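Long-range contacts in APL1 (Anopheles gambiae, PDB 3O6N), which probably regulates complement-like immunity in the mosquito as the leucine-rich repeat partner of LRIM1: residues I95-M100 against L118-V123; P248-V253 against V269-L274; E252-Y257 against R276-N281. One frame throughout, in Å; residues are numbered along the deposited sequence. Where two conformers were deposited one is given.

Contact 1: residues I95-M100 against L118-V123; sequences IQKLYM and LLTVLV
Tyr99 lies across Val121 and Val123, and its side chain can be followed outward over both valines. Its CB leaves strand 97-99 on the same face as theirs, with CG anti to the carbonyl carbon (chi1 -57°), a turn that carries the ring back along the strand. CD1 meets Val123 CG2 at 3.5 Å; CE1 sits between that methyl and Val121 CG1; CZ and finally OH rest near Val121 CG1, the hydroxyl oxygen of Tyr99 3.8 Å from it. Lys97 starts from the same face and packs its aliphatic part obliquely on Val121, Lys97 CG lying 3.8 Å from Val121 CB. A bend at the last torsion brings NZ to a water that also binds Gln96 OE1 and Thr120 OG1.

On the other face the leucines run side by side, Leu98 CD2 approaching Leu122 CD1 at 3.9 Å, with Leu119 CD1 filling in beside Leu98 CB and Met100 CE near the same Leu122 methyl. Phe89 touches Leu98 and Phe113 touches Leu122 from neighbouring loops.

Between the faces runs a parallel backbone ladder joining successive coils of the leucine-rich repeat solenoid, the strand axes 4.8 Å apart. Leu98 gives its N-H to Val121 O and its carbonyl to Val123 N, and Met100 N reaches Val123 O at 2.7 Å. Gln96 O takes two amides, a straight 2.7 Å bond from Thr120 N (175°) and a longer one from Val121 N, both in its carbonyl plane. A further water links Ile95 O with Leu118 N ahead of the strands. The chemistry is therefore divided by face: apolar contacts of leucine and methionine on the buried side, and on the other a mixed face where aliphatic and aromatic parts pack and the ends of Gln96, Lys97 and Thr120 meet at one water.

Contact 2: residues P248-V253 against V269-L274; sequences PGLVEV and VKMQRL
Arg273 folds over Gly249 and Val251, and its NE stands 2.7 Å from Gly249 O in a bond that is weak because the N-H points well off the oxygen (119°). NH2 of Arg273 is also near that carbonyl, at 3.0 Å. CG takes the crowded position between backbone N and carbonyl carbon (chi1 54°), and from there the chain runs extended to NE, which brings the guanidinium over the neighbouring turn. Val251 CG2 lies over one face of this flat group, toward its rim, and Gly249 CA meets it at the edge.

Beside the arginine, Gln272 N donates a nearly straight bond (172°) to Pro248 O at 3.1 Å. The side chain of Gln272 runs alongside the proline ring, OE1 3.4 Å from Pro248 CB. On the inner side Met271, bent at its second torsion, lies next to Leu250, its CE 3.9 Å from Leu250 CD1. Leu274 CD1 lies 3.5 Å from Val251 O and also nears Val253 CG1.

A bridging water ties the backbones behind these contacts. It donates to Pro248 O and, at 2.6 Å, to Leu250 O, and it accepts from Arg273 N, tying three backbone groups of the two turns together where direct amide pairing is sparse. Farther out, Leu231 backs Leu250 and Val253, Thr229 touches both Val251 and Arg273, and Thr296 OG1 bonds to Leu274 O, so the preceding coil (Thr229, Leu231) and the following one (Thr296) flank the pair. Successive turns stacked one repeat apart, with leucines directed inward and the backbone leading into the parallel strands 252-254 and 276-278, are the arrangement of a leucine-rich repeat solenoid just ahead of its strand face.

Contact 3: residues E252-Y257 against R276-N281; sequences EVDLSY and RLYISN
Strands 252-254 and 276-278 run parallel, 3° apart with axes 5.0 Å from each other: Val253 N bonds to Arg276 O, Tyr278 N to Val253 O and Leu255 N to Tyr278 O, and after the strands end Tyr257 N still reaches Ser280 O.

At the start of the strands, Arg276 forms a salt bridge with Glu252. Glu252 holds CG anti to its backbone N and runs extended, while the Arg276 chain bends at its third torsion, bringing NE and NH2 to the single oxygen Glu252 OE1, at 2.8 and 2.9 Å. This side-on hold keeps the oxygen in the guanidinium plane while the carboxylate stands almost perpendicular to it (88°). NH2 meets the anti lone pair, whereas NE comes from above the carboxylate plane. The other oxygen, Glu252 OE2, lies obliquely by the Tyr278 ring, 3.7 Å from CE2, and has Lys232 as a long, weak ionic partner.

The carboxylate of Asp254 reaches forward to its own chain: OD1 accepts from Ser256 N, an Asx turn at the bend that follows the strand. The same Asp254 oxygen rests against Tyr278 CB at 3.4 Å. On the buried face Val253 CG1 presses close to Leu277 CD1, 3.5 Å apart, and that methyl group also nears Leu255 CD1.

Where the chains turn away, the amide of Asn281 stacks flat on the Tyr257 ring, their planes 5° apart, with Asn281 CB over the ring centre at 3.5 Å in a CH-pi contact. Asn281 ND2 bonds in its amide plane to Ser280 OG, which holds the amide's rotation. His235 stacks on Tyr257 as well. Asn258 and Asn282 ND2 both bond to Leu255 O; these two asparagines, one repeat apart, belong to the asparagine ladder of the leucine-rich repeat fold.

Contacts 1 and 3 repeat one design at two places along the solenoid, their centres about 36 Å apart on opposite sides of the chain's centre: parallel strands with a buried aliphatic face and a more exposed face of mixed chemistry. The latter differs, using water and a tyrosine laid over valines in 95-100 with 118-123, but a direct salt bridge in 252-257 with 276-281. Contact 2 joins the same two coils as contact 3, shares Glu252 and Val253 with it and meets it through the probable bond from Arg276 N to Val251 O. It lies in the turns before the strands, where one direct backbone bond and a bridging water stand in for the ladder. All three are partly buried.

Contact 1: residues I95-M100 against L118-V123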
loop_
_atom_site.group_PDB
_atom_site.type_symbol
_atom_site.label_atom_id
_atom_site.label_comp_id
_atom_site.label_asym_id
_atom_site.label_seq_id
_atom_site.Cartn_x
_atom_site.Cartn_y
_atom_site.Cartn_z
ATOM N N ILE A 95 -16.765 20.229 -13.089
ATOM C CA ILE A 95 -15.660 19.267 -13.030
ATOM C C ILE A 95 -15.968 18.068 -12.131
ATOM O O ILE A 95 -16.425 18.223 -10.998
ATOM C CB ILE A 95 -14.326 19.936 -12.618
ATOM C CG1 ILE A 95 -13.859 20.885 -13.724
ATOM C CG2 ILE A 95 -13.247 18.879 -12.353
ATOM C CD1 ILE A 95 -12.590 21.635 -13.405
ATOM N N GLN A 96 -15.719 16.873 -12.660
ATOM C CA GLN A 96 -15.963 15.633 -11.935
ATOM C C GLN A 96 -14.653 14.935 -11.595
ATOM O O GLN A 96 -14.525 14.302 -10.545
ATOM C CB GLN A 96 -16.836 14.691 -12.769
ATOM C CG GLN A 96 -18.233 15.212 -13.040
ATOM C CD GLN A 96 -19.096 14.205 -13.779
ATOM O OE1 GLN A 96 -18.985 12.998 -13.565
ATOM N NE2 GLN A 96 -19.963 14.700 -14.652
ATOM N N LYS A 97 -13.683 15.038 -12.497
ATOM C CA LYS A 97 -12.388 14.403 -12.286
ATOM C C LYS A 97 -11.265 15.400 -12.534
ATOM O O LYS A 97 -11.173 15.986 -13.612
ATOM C CB LYS A 97 -12.236 13.176 -13.186
ATOM C CG LYS A 97 -13.277 12.098 -12.929
ATOM C CD LYS A 97 -13.125 10.935 -13.893
ATOM C CE LYS A 97 -14.165 9.863 -13.619
ATOM N NZ LYS A 97 -15.548 10.415 -13.683
ATOM N N LEU A 98 -10.421 15.594 -11.524
ATOM C CA LEU A 98 -9.363 16.597 -11.589
ATOM C C LEU A 98 -8.006 15.961 -11.326
ATOM O O LEU A 98 -7.766 15.416 -10.250
ATOM C CB LEU A 98 -9.619 17.716 -10.577
ATOM C CG LEU A 98 -8.593 18.852 -10.512
ATOM C CD1 LEU A 98 -8.396 19.487 -11.879
ATOM C CD2 LEU A 98 -9.028 19.900 -9.503
ATOM N N TYR A 99 -7.120 16.039 -12.311
ATOM C CA TYR A 99 -5.795 15.451 -12.179
ATOM C C TYR A 99 -4.734 16.541 -12.159
ATOM O O TYR A 99 -4.572 17.280 -13.130
ATOM C CB TYR A 99 -5.541 14.461 -13.314
ATOM C CG TYR A 99 -6.580 13.365 -13.385
ATOM C CD1 TYR A 99 -6.447 12.207 -12.628
ATOM C CD2 TYR A 99 -7.698 13.494 -14.195
ATOM C CE1 TYR A 99 -7.396 11.203 -12.687
ATOM C CE2 TYR A 99 -8.653 12.494 -14.259
ATOM C CZ TYR A 99 -8.496 11.353 -13.503
ATOM O OH TYR A 99 -9.444 10.359 -13.567
ATOM N N MET A 100 -4.023 16.643 -11.040
ATOM C CA MET A 100 -2.991 17.659 -10.875
ATOM C C MET A 100 -1.717 17.056 -10.297
ATOM O O MET A 100 -0.955 17.728 -9.599
ATOM C CB MET A 100 -3.497 18.806 -9.990
ATOM C CG MET A 100 -4.587 19.646 -10.638
ATOM S SD MET A 100 -4.953 21.169 -9.741
ATOM C CE MET A 100 -5.774 20.523 -8.296
ATOM N N LEU A 118 -19.310 18.483 -7.735
ATOM C CA LEU A 118 -19.475 17.193 -8.398
ATOM C C LEU A 118 -18.188 16.368 -8.426
ATOM O O LEU A 118 -18.135 15.325 -9.067
ATOM C CB LEU A 118 -19.984 17.385 -9.831
ATOM C CG LEU A 118 -21.301 18.145 -10.009
ATOM C CD1 LEU A 118 -21.686 18.200 -11.483
ATOM C CD2 LEU A 118 -22.404 17.500 -9.183
ATOM N N LEU A 119 -17.154 16.844 -7.742
ATOM C CA LEU A 119 -15.850 16.189 -7.759
ATOM C C LEU A 119 -15.929 14.763 -7.220
ATOM O O LEU A 119 -16.394 14.545 -6.101
ATOM C CB LEU A 119 -14.846 16.994 -6.931
ATOM C CG LEU A 119 -13.382 16.565 -7.035
ATOM C CD1 LEU A 119 -12.889 16.719 -8.460
ATOM C CD2 LEU A 119 -12.521 17.373 -6.078
ATOM N N THR A 120 -15.470 13.799 -8.013
ATOM C CA THR A 120 -15.444 12.406 -7.582
ATOM C C THR A 120 -14.020 11.857 -7.542
ATOM O O THR A 120 -13.718 10.957 -6.758
ATOM C CB THR A 120 -16.320 11.502 -8.479
ATOM O OG1 THR A 120 -15.744 11.410 -9.788
ATOM C CG2 THR A 120 -17.732 12.056 -8.578
ATOM N N VAL A 121 -13.148 12.396 -8.391
ATOM C CA VAL A 121 -11.760 11.939 -8.446
ATOM C C VAL A 121 -10.794 13.116 -8.370
ATOM O O VAL A 121 -10.914 14.068 -9.134
ATOM C CB VAL A 121 -11.476 11.142 -9.732
ATOM C CG1 VAL A 121 -10.003 10.726 -9.788
ATOM C CG2 VAL A 121 -12.384 9.920 -9.818
ATOM N N LEU A 122 -9.841 13.055 -7.444
ATOM C CA LEU A 122 -8.837 14.108 -7.319
ATOM C C LEU A 122 -7.448 13.502 -7.156
ATOM O O LEU A 122 -7.219 12.685 -6.263
ATOM C CB LEU A 122 -9.156 15.024 -6.137
ATOM C CG LEU A 122 -8.133 16.116 -5.830
ATOM C CD1 LEU A 122 -7.997 17.086 -7.010
ATOM C CD2 LEU A 122 -8.529 16.865 -4.568
ATOM N N VAL A 123 -6.525 13.901 -8.025
ATOM C CA VAL A 123 -5.163 13.384 -7.962
ATOM C C VAL A 123 -4.168 14.515 -7.757
ATOM O O VAL A 123 -4.065 15.429 -8.575
ATOM C CB VAL A 123 -4.794 12.589 -9.233
ATOM C CG1 VAL A 123 -3.301 12.259 -9.247
ATOM C CG2 VAL A 123 -5.635 11.324 -9.330
HETATM O O HOH W 1 -17.977 20.069 -9.642
HETATM O O HOH W 2 -17.661 11.365 -11.710
#

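Contact 2: residues P248-V253 against V269-L274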
loop_
_atom_site.group_PDB
_atom_site.type_symbol
_atom_site.label_atom_id
_atom_site.label_comp_id
_atom_site.label_asym_id
_atom_site.label_seq_id
_atom_site.Cartn_x
_atom_site.Cartn_y
_atom_site.Cartn_z
ATOM N N PRO A 248 -11.320 -12.117 9.827
ATOM C CA PRO A 248 -11.556 -13.505 9.411
ATOM C C PRO A 248 -11.532 -13.710 7.896
ATOM O O PRO A 248 -11.417 -14.850 7.434
ATOM C CB PRO A 248 -12.946 -13.810 9.982
ATOM C CG PRO A 248 -13.620 -12.475 10.044
ATOM C CD PRO A 248 -12.532 -11.500 10.403
ATOM N N GLY A 249 -11.611 -12.628 7.129
ATOM C CA GLY A 249 -11.614 -12.740 5.681
ATOM C C GLY A 249 -10.257 -12.616 5.005
ATOM O O GLY A 249 -10.171 -12.665 3.779
ATOM N N LEU A 250 -9.194 -12.457 5.788
ATOM C CA LEU A 250 -7.868 -12.238 5.214
ATOM C C LEU A 250 -7.436 -13.359 4.274
ATOM O O LEU A 250 -7.609 -14.538 4.579
ATOM C CB LEU A 250 -6.818 -12.059 6.311
ATOM C CG LEU A 250 -6.713 -10.688 6.972
ATOM C CD1 LEU A 250 -5.736 -10.746 8.145
ATOM C CD2 LEU A 250 -6.275 -9.644 5.945
ATOM N N VAL A 251 -6.876 -12.979 3.133
ATOM C CA VAL A 251 -6.287 -13.939 2.204
ATOM C C VAL A 251 -4.767 -13.834 2.235
ATOM O O VAL A 251 -4.062 -14.839 2.121
ATOM C CB VAL A 251 -6.797 -13.732 0.769
ATOM C CG1 VAL A 251 -5.977 -14.558 -0.226
ATOM C CG2 VAL A 251 -8.275 -14.092 0.685
ATOM N N GLU A 252 -4.268 -12.614 2.398
ATOM C CA GLU A 252 -2.833 -12.383 2.532
ATOM C C GLU A 252 -2.535 -11.357 3.616
ATOM O O GLU A 252 -3.166 -10.297 3.673
ATOM C CB GLU A 252 -2.226 -11.910 1.204
ATOM C CG GLU A 252 -0.843 -11.283 1.365
ATOM C CD GLU A 252 -0.205 -10.871 0.048
ATOM O OE1 GLU A 252 -0.633 -11.364 -1.014
ATOM O OE2 GLU A 252 0.729 -10.047 0.082
ATOM N N VAL A 253 -1.580 -11.675 4.485
ATOM C CA VAL A 253 -1.068 -10.683 5.420
ATOM C C VAL A 253 0.455 -10.741 5.447
ATOM O O VAL A 253 1.051 -11.825 5.518
ATOM C CB VAL A 253 -1.666 -10.843 6.842
ATOM C CG1 VAL A 253 -1.309 -12.200 7.428
ATOM C CG2 VAL A 253 -1.186 -9.719 7.747
ATOM N N VAL A 269 -7.348 -18.798 14.330
ATOM C CA VAL A 269 -8.397 -19.816 14.370
ATOM C C VAL A 269 -9.683 -19.402 13.657
ATOM O O VAL A 269 -10.509 -20.251 13.311
ATOM C CB VAL A 269 -8.747 -20.241 15.819
ATOM C CG1 VAL A 269 -7.519 -20.799 16.524
ATOM C CG2 VAL A 269 -9.336 -19.071 16.590
ATOM N N LYS A 270 -9.859 -18.102 13.447
ATOM C CA LYS A 270 -11.068 -17.599 12.799
ATOM C C LYS A 270 -10.849 -17.335 11.316
ATOM O O LYS A 270 -11.764 -16.898 10.616
ATOM C CB LYS A 270 -11.563 -16.320 13.481
ATOM C CG LYS A 270 -11.911 -16.487 14.948
ATOM C CD LYS A 270 -12.884 -17.627 15.163
ATOM C CE LYS A 270 -13.230 -17.781 16.637
ATOM N NZ LYS A 270 -13.809 -19.122 16.947
ATOM N N MET A 271 -9.632 -17.589 10.841
ATOM C CA MET A 271 -9.309 -17.383 9.435
ATOM C C MET A 271 -10.053 -18.397 8.572
ATOM O O MET A 271 -9.871 -19.603 8.722
ATOM C CB MET A 271 -7.803 -17.516 9.202
ATOM C CG MET A 271 -6.950 -16.534 9.994
ATOM S SD MET A 271 -6.991 -14.882 9.287
ATOM C CE MET A 271 -5.957 -13.962 10.425
ATOM N N GLN A 272 -10.883 -17.902 7.662
ATOM C CA GLN A 272 -11.678 -18.771 6.803
ATOM C C GLN A 272 -10.987 -19.096 5.481
ATOM O O GLN A 272 -11.288 -20.107 4.853
ATOM C CB GLN A 272 -13.029 -18.115 6.511
ATOM C CG GLN A 272 -13.911 -17.929 7.730
ATOM C CD GLN A 272 -14.973 -16.871 7.513
ATOM O OE1 GLN A 272 -14.823 -15.728 7.948
ATOM N NE2 GLN A 272 -16.052 -17.241 6.831
ATOM N N ARG A 273 -10.070 -18.237 5.049
ATOM C CA ARG A 273 -9.504 -18.377 3.710
ATOM C C ARG A 273 -8.088 -17.827 3.558
ATOM O O ARG A 273 -7.644 -17.551 2.446
ATOM C CB ARG A 273 -10.422 -17.705 2.688
ATOM C CG ARG A 273 -10.737 -16.270 3.029
ATOM C CD ARG A 273 -11.538 -15.592 1.932
ATOM N NE ARG A 273 -11.822 -14.205 2.281
ATOM C CZ ARG A 273 -12.198 -13.274 1.412
ATOM N NH1 ARG A 273 -12.333 -13.576 0.126
ATOM N NH2 ARG A 273 -12.430 -12.038 1.831
ATOM N N LEU A 274 -7.377 -17.674 4.669
ATOM C CA LEU A 274 -6.004 -17.180 4.618
ATOM C C LEU A 274 -5.118 -18.106 3.780
ATOM O O LEU A 274 -5.036 -19.302 4.051
ATOM C CB LEU A 274 -5.438 -17.045 6.033
ATOM C CG LEU A 274 -4.012 -16.508 6.129
ATOM C CD1 LEU A 274 -3.939 -15.077 5.610
ATOM C CD2 LEU A 274 -3.522 -16.593 7.568
HETATM O O HOH W 3 -9.065 -15.812 6.384
#

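Contact 3: residues E252-Y257 against R276-N281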
loop_
_atom_site.group_PDB
_atom_site.type_symbol
_atom_site.label_atom_id
_atom_site.label_comp_id
_atom_site.label_asym_id
_atom_site.label_seq_id
_atom_site.Cartn_x
_atom_site.Cartn_y
_atom_site.Cartn_z
ATOM N N GLU A 252 -4.268 -12.614 2.398
ATOM C CA GLU A 252 -2.833 -12.383 2.532
ATOM C C GLU A 252 -2.535 -11.357 3.616
ATOM O O GLU A 252 -3.166 -10.297 3.673
ATOM C CB GLU A 252 -2.226 -11.910 1.204
ATOM C CG GLU A 252 -0.843 -11.283 1.365
ATOM C CD GLU A 252 -0.205 -10.871 0.048
ATOM O OE1 GLU A 252 -0.633 -11.364 -1.014
ATOM O OE2 GLU A 252 0.729 -10.047 0.082
ATOM N N VAL A 253 -1.580 -11.675 4.485
ATOM C CA VAL A 253 -1.068 -10.683 5.420
ATOM C C VAL A 253 0.455 -10.741 5.447
ATOM O O VAL A 253 1.051 -11.825 5.518
ATOM C CB VAL A 253 -1.666 -10.843 6.842
ATOM C CG1 VAL A 253 -1.309 -12.200 7.428
ATOM C CG2 VAL A 253 -1.186 -9.719 7.747
ATOM N N ASP A 254 1.086 -9.578 5.344
ATOM C CA ASP A 254 2.541 -9.511 5.378
ATOM C C ASP A 254 2.983 -8.838 6.668
ATOM O O ASP A 254 2.744 -7.645 6.872
ATOM C CB ASP A 254 3.084 -8.759 4.154
ATOM C CG ASP A 254 4.592 -8.896 4.000
ATOM O OD1 ASP A 254 5.264 -9.283 4.976
ATOM O OD2 ASP A 254 5.108 -8.611 2.897
ATOM N N LEU A 255 3.605 -9.624 7.542
ATOM C CA LEU A 255 4.104 -9.155 8.827
ATOM C C LEU A 255 5.631 -9.132 8.860
ATOM O O LEU A 255 6.228 -9.022 9.929
ATOM C CB LEU A 255 3.613 -10.085 9.944
ATOM C CG LEU A 255 2.094 -10.249 10.043
ATOM C CD1 LEU A 255 1.731 -11.347 11.033
ATOM C CD2 LEU A 255 1.466 -8.940 10.444
ATOM N N SER A 256 6.263 -9.245 7.695
ATOM C CA SER A 256 7.723 -9.302 7.640
ATOM C C SER A 256 8.343 -8.002 8.142
ATOM O O SER A 256 7.707 -6.950 8.112
ATOM C CB SER A 256 8.214 -9.622 6.224
ATOM O OG SER A 256 7.896 -8.586 5.313
ATOM N N TYR A 257 9.583 -8.085 8.609
ATOM C CA TYR A 257 10.296 -6.914 9.122
ATOM C C TYR A 257 9.521 -6.214 10.239
ATOM O O TYR A 257 9.264 -5.008 10.183
ATOM C CB TYR A 257 10.616 -5.934 7.990
ATOM C CG TYR A 257 11.587 -6.488 6.973
ATOM C CD1 TYR A 257 12.955 -6.354 7.150
ATOM C CD2 TYR A 257 11.134 -7.152 5.841
ATOM C CE1 TYR A 257 13.851 -6.860 6.217
ATOM C CE2 TYR A 257 12.018 -7.663 4.908
ATOM C CZ TYR A 257 13.373 -7.512 5.099
ATOM O OH TYR A 257 14.249 -8.021 4.167
ATOM N N ARG A 276 -1.818 -16.750 2.245
ATOM C CA ARG A 276 -0.431 -16.292 2.240
ATOM C C ARG A 276 -0.071 -15.528 3.514
ATOM O O ARG A 276 -0.694 -14.519 3.852
ATOM C CB ARG A 276 -0.155 -15.440 0.989
ATOM C CG ARG A 276 -0.511 -16.148 -0.317
ATOM C CD ARG A 276 -0.190 -15.303 -1.556
ATOM N NE ARG A 276 -0.982 -14.077 -1.620
ATOM C CZ ARG A 276 -2.199 -13.989 -2.151
ATOM N NH1 ARG A 276 -2.785 -15.063 -2.665
ATOM N NH2 ARG A 276 -2.837 -12.824 -2.166
ATOM N N LEU A 277 0.937 -16.031 4.218
ATOM C CA LEU A 277 1.365 -15.462 5.485
ATOM C C LEU A 277 2.866 -15.232 5.456
ATOM O O LEU A 277 3.648 -16.187 5.472
ATOM C CB LEU A 277 0.999 -16.415 6.631
ATOM C CG LEU A 277 1.414 -16.064 8.064
ATOM C CD1 LEU A 277 0.867 -14.706 8.482
ATOM C CD2 LEU A 277 0.940 -17.148 9.035
ATOM N N TYR A 278 3.267 -13.967 5.402
ATOM C CA TYR A 278 4.681 -13.620 5.349
ATOM C C TYR A 278 5.150 -13.098 6.698
ATOM O O TYR A 278 4.571 -12.158 7.241
ATOM C CB TYR A 278 4.944 -12.585 4.248
ATOM C CG TYR A 278 4.466 -13.007 2.877
ATOM C CD1 TYR A 278 5.245 -13.832 2.065
ATOM C CD2 TYR A 278 3.243 -12.569 2.382
ATOM C CE1 TYR A 278 4.810 -14.210 0.799
ATOM C CE2 TYR A 278 2.803 -12.946 1.123
ATOM C CZ TYR A 278 3.588 -13.763 0.338
ATOM O OH TYR A 278 3.141 -14.132 -0.910
ATOM N N ILE A 279 6.184 -13.731 7.249
ATOM C CA ILE A 279 6.711 -13.334 8.546
ATOM C C ILE A 279 8.243 -13.346 8.546
ATOM O O ILE A 279 8.868 -13.671 9.558
ATOM C CB ILE A 279 6.205 -14.281 9.679
ATOM C CG1 ILE A 279 4.855 -14.899 9.304
ATOM C CG2 ILE A 279 6.105 -13.530 10.997
ATOM C CD1 ILE A 279 4.200 -15.688 10.431
ATOM N N SER A 280 8.855 -13.002 7.420
ATOM C CA SER A 280 10.313 -13.048 7.353
ATOM C C SER A 280 10.902 -11.893 8.148
ATOM O O SER A 280 10.217 -10.906 8.418
ATOM C CB SER A 280 10.809 -12.984 5.904
ATOM O OG SER A 280 10.812 -11.642 5.430
ATOM N N ASN A 281 12.167 -12.022 8.529
ATOM C CA ASN A 281 12.887 -10.903 9.121
ATOM C C ASN A 281 12.212 -10.331 10.368
ATOM O O ASN A 281 12.111 -9.117 10.543
ATOM C CB ASN A 281 13.118 -9.807 8.063
ATOM C CG ASN A 281 14.089 -10.240 6.975
ATOM O OD1 ASN A 281 15.298 -10.051 7.099
ATOM N ND2 ASN A 281 13.562 -10.819 5.901
#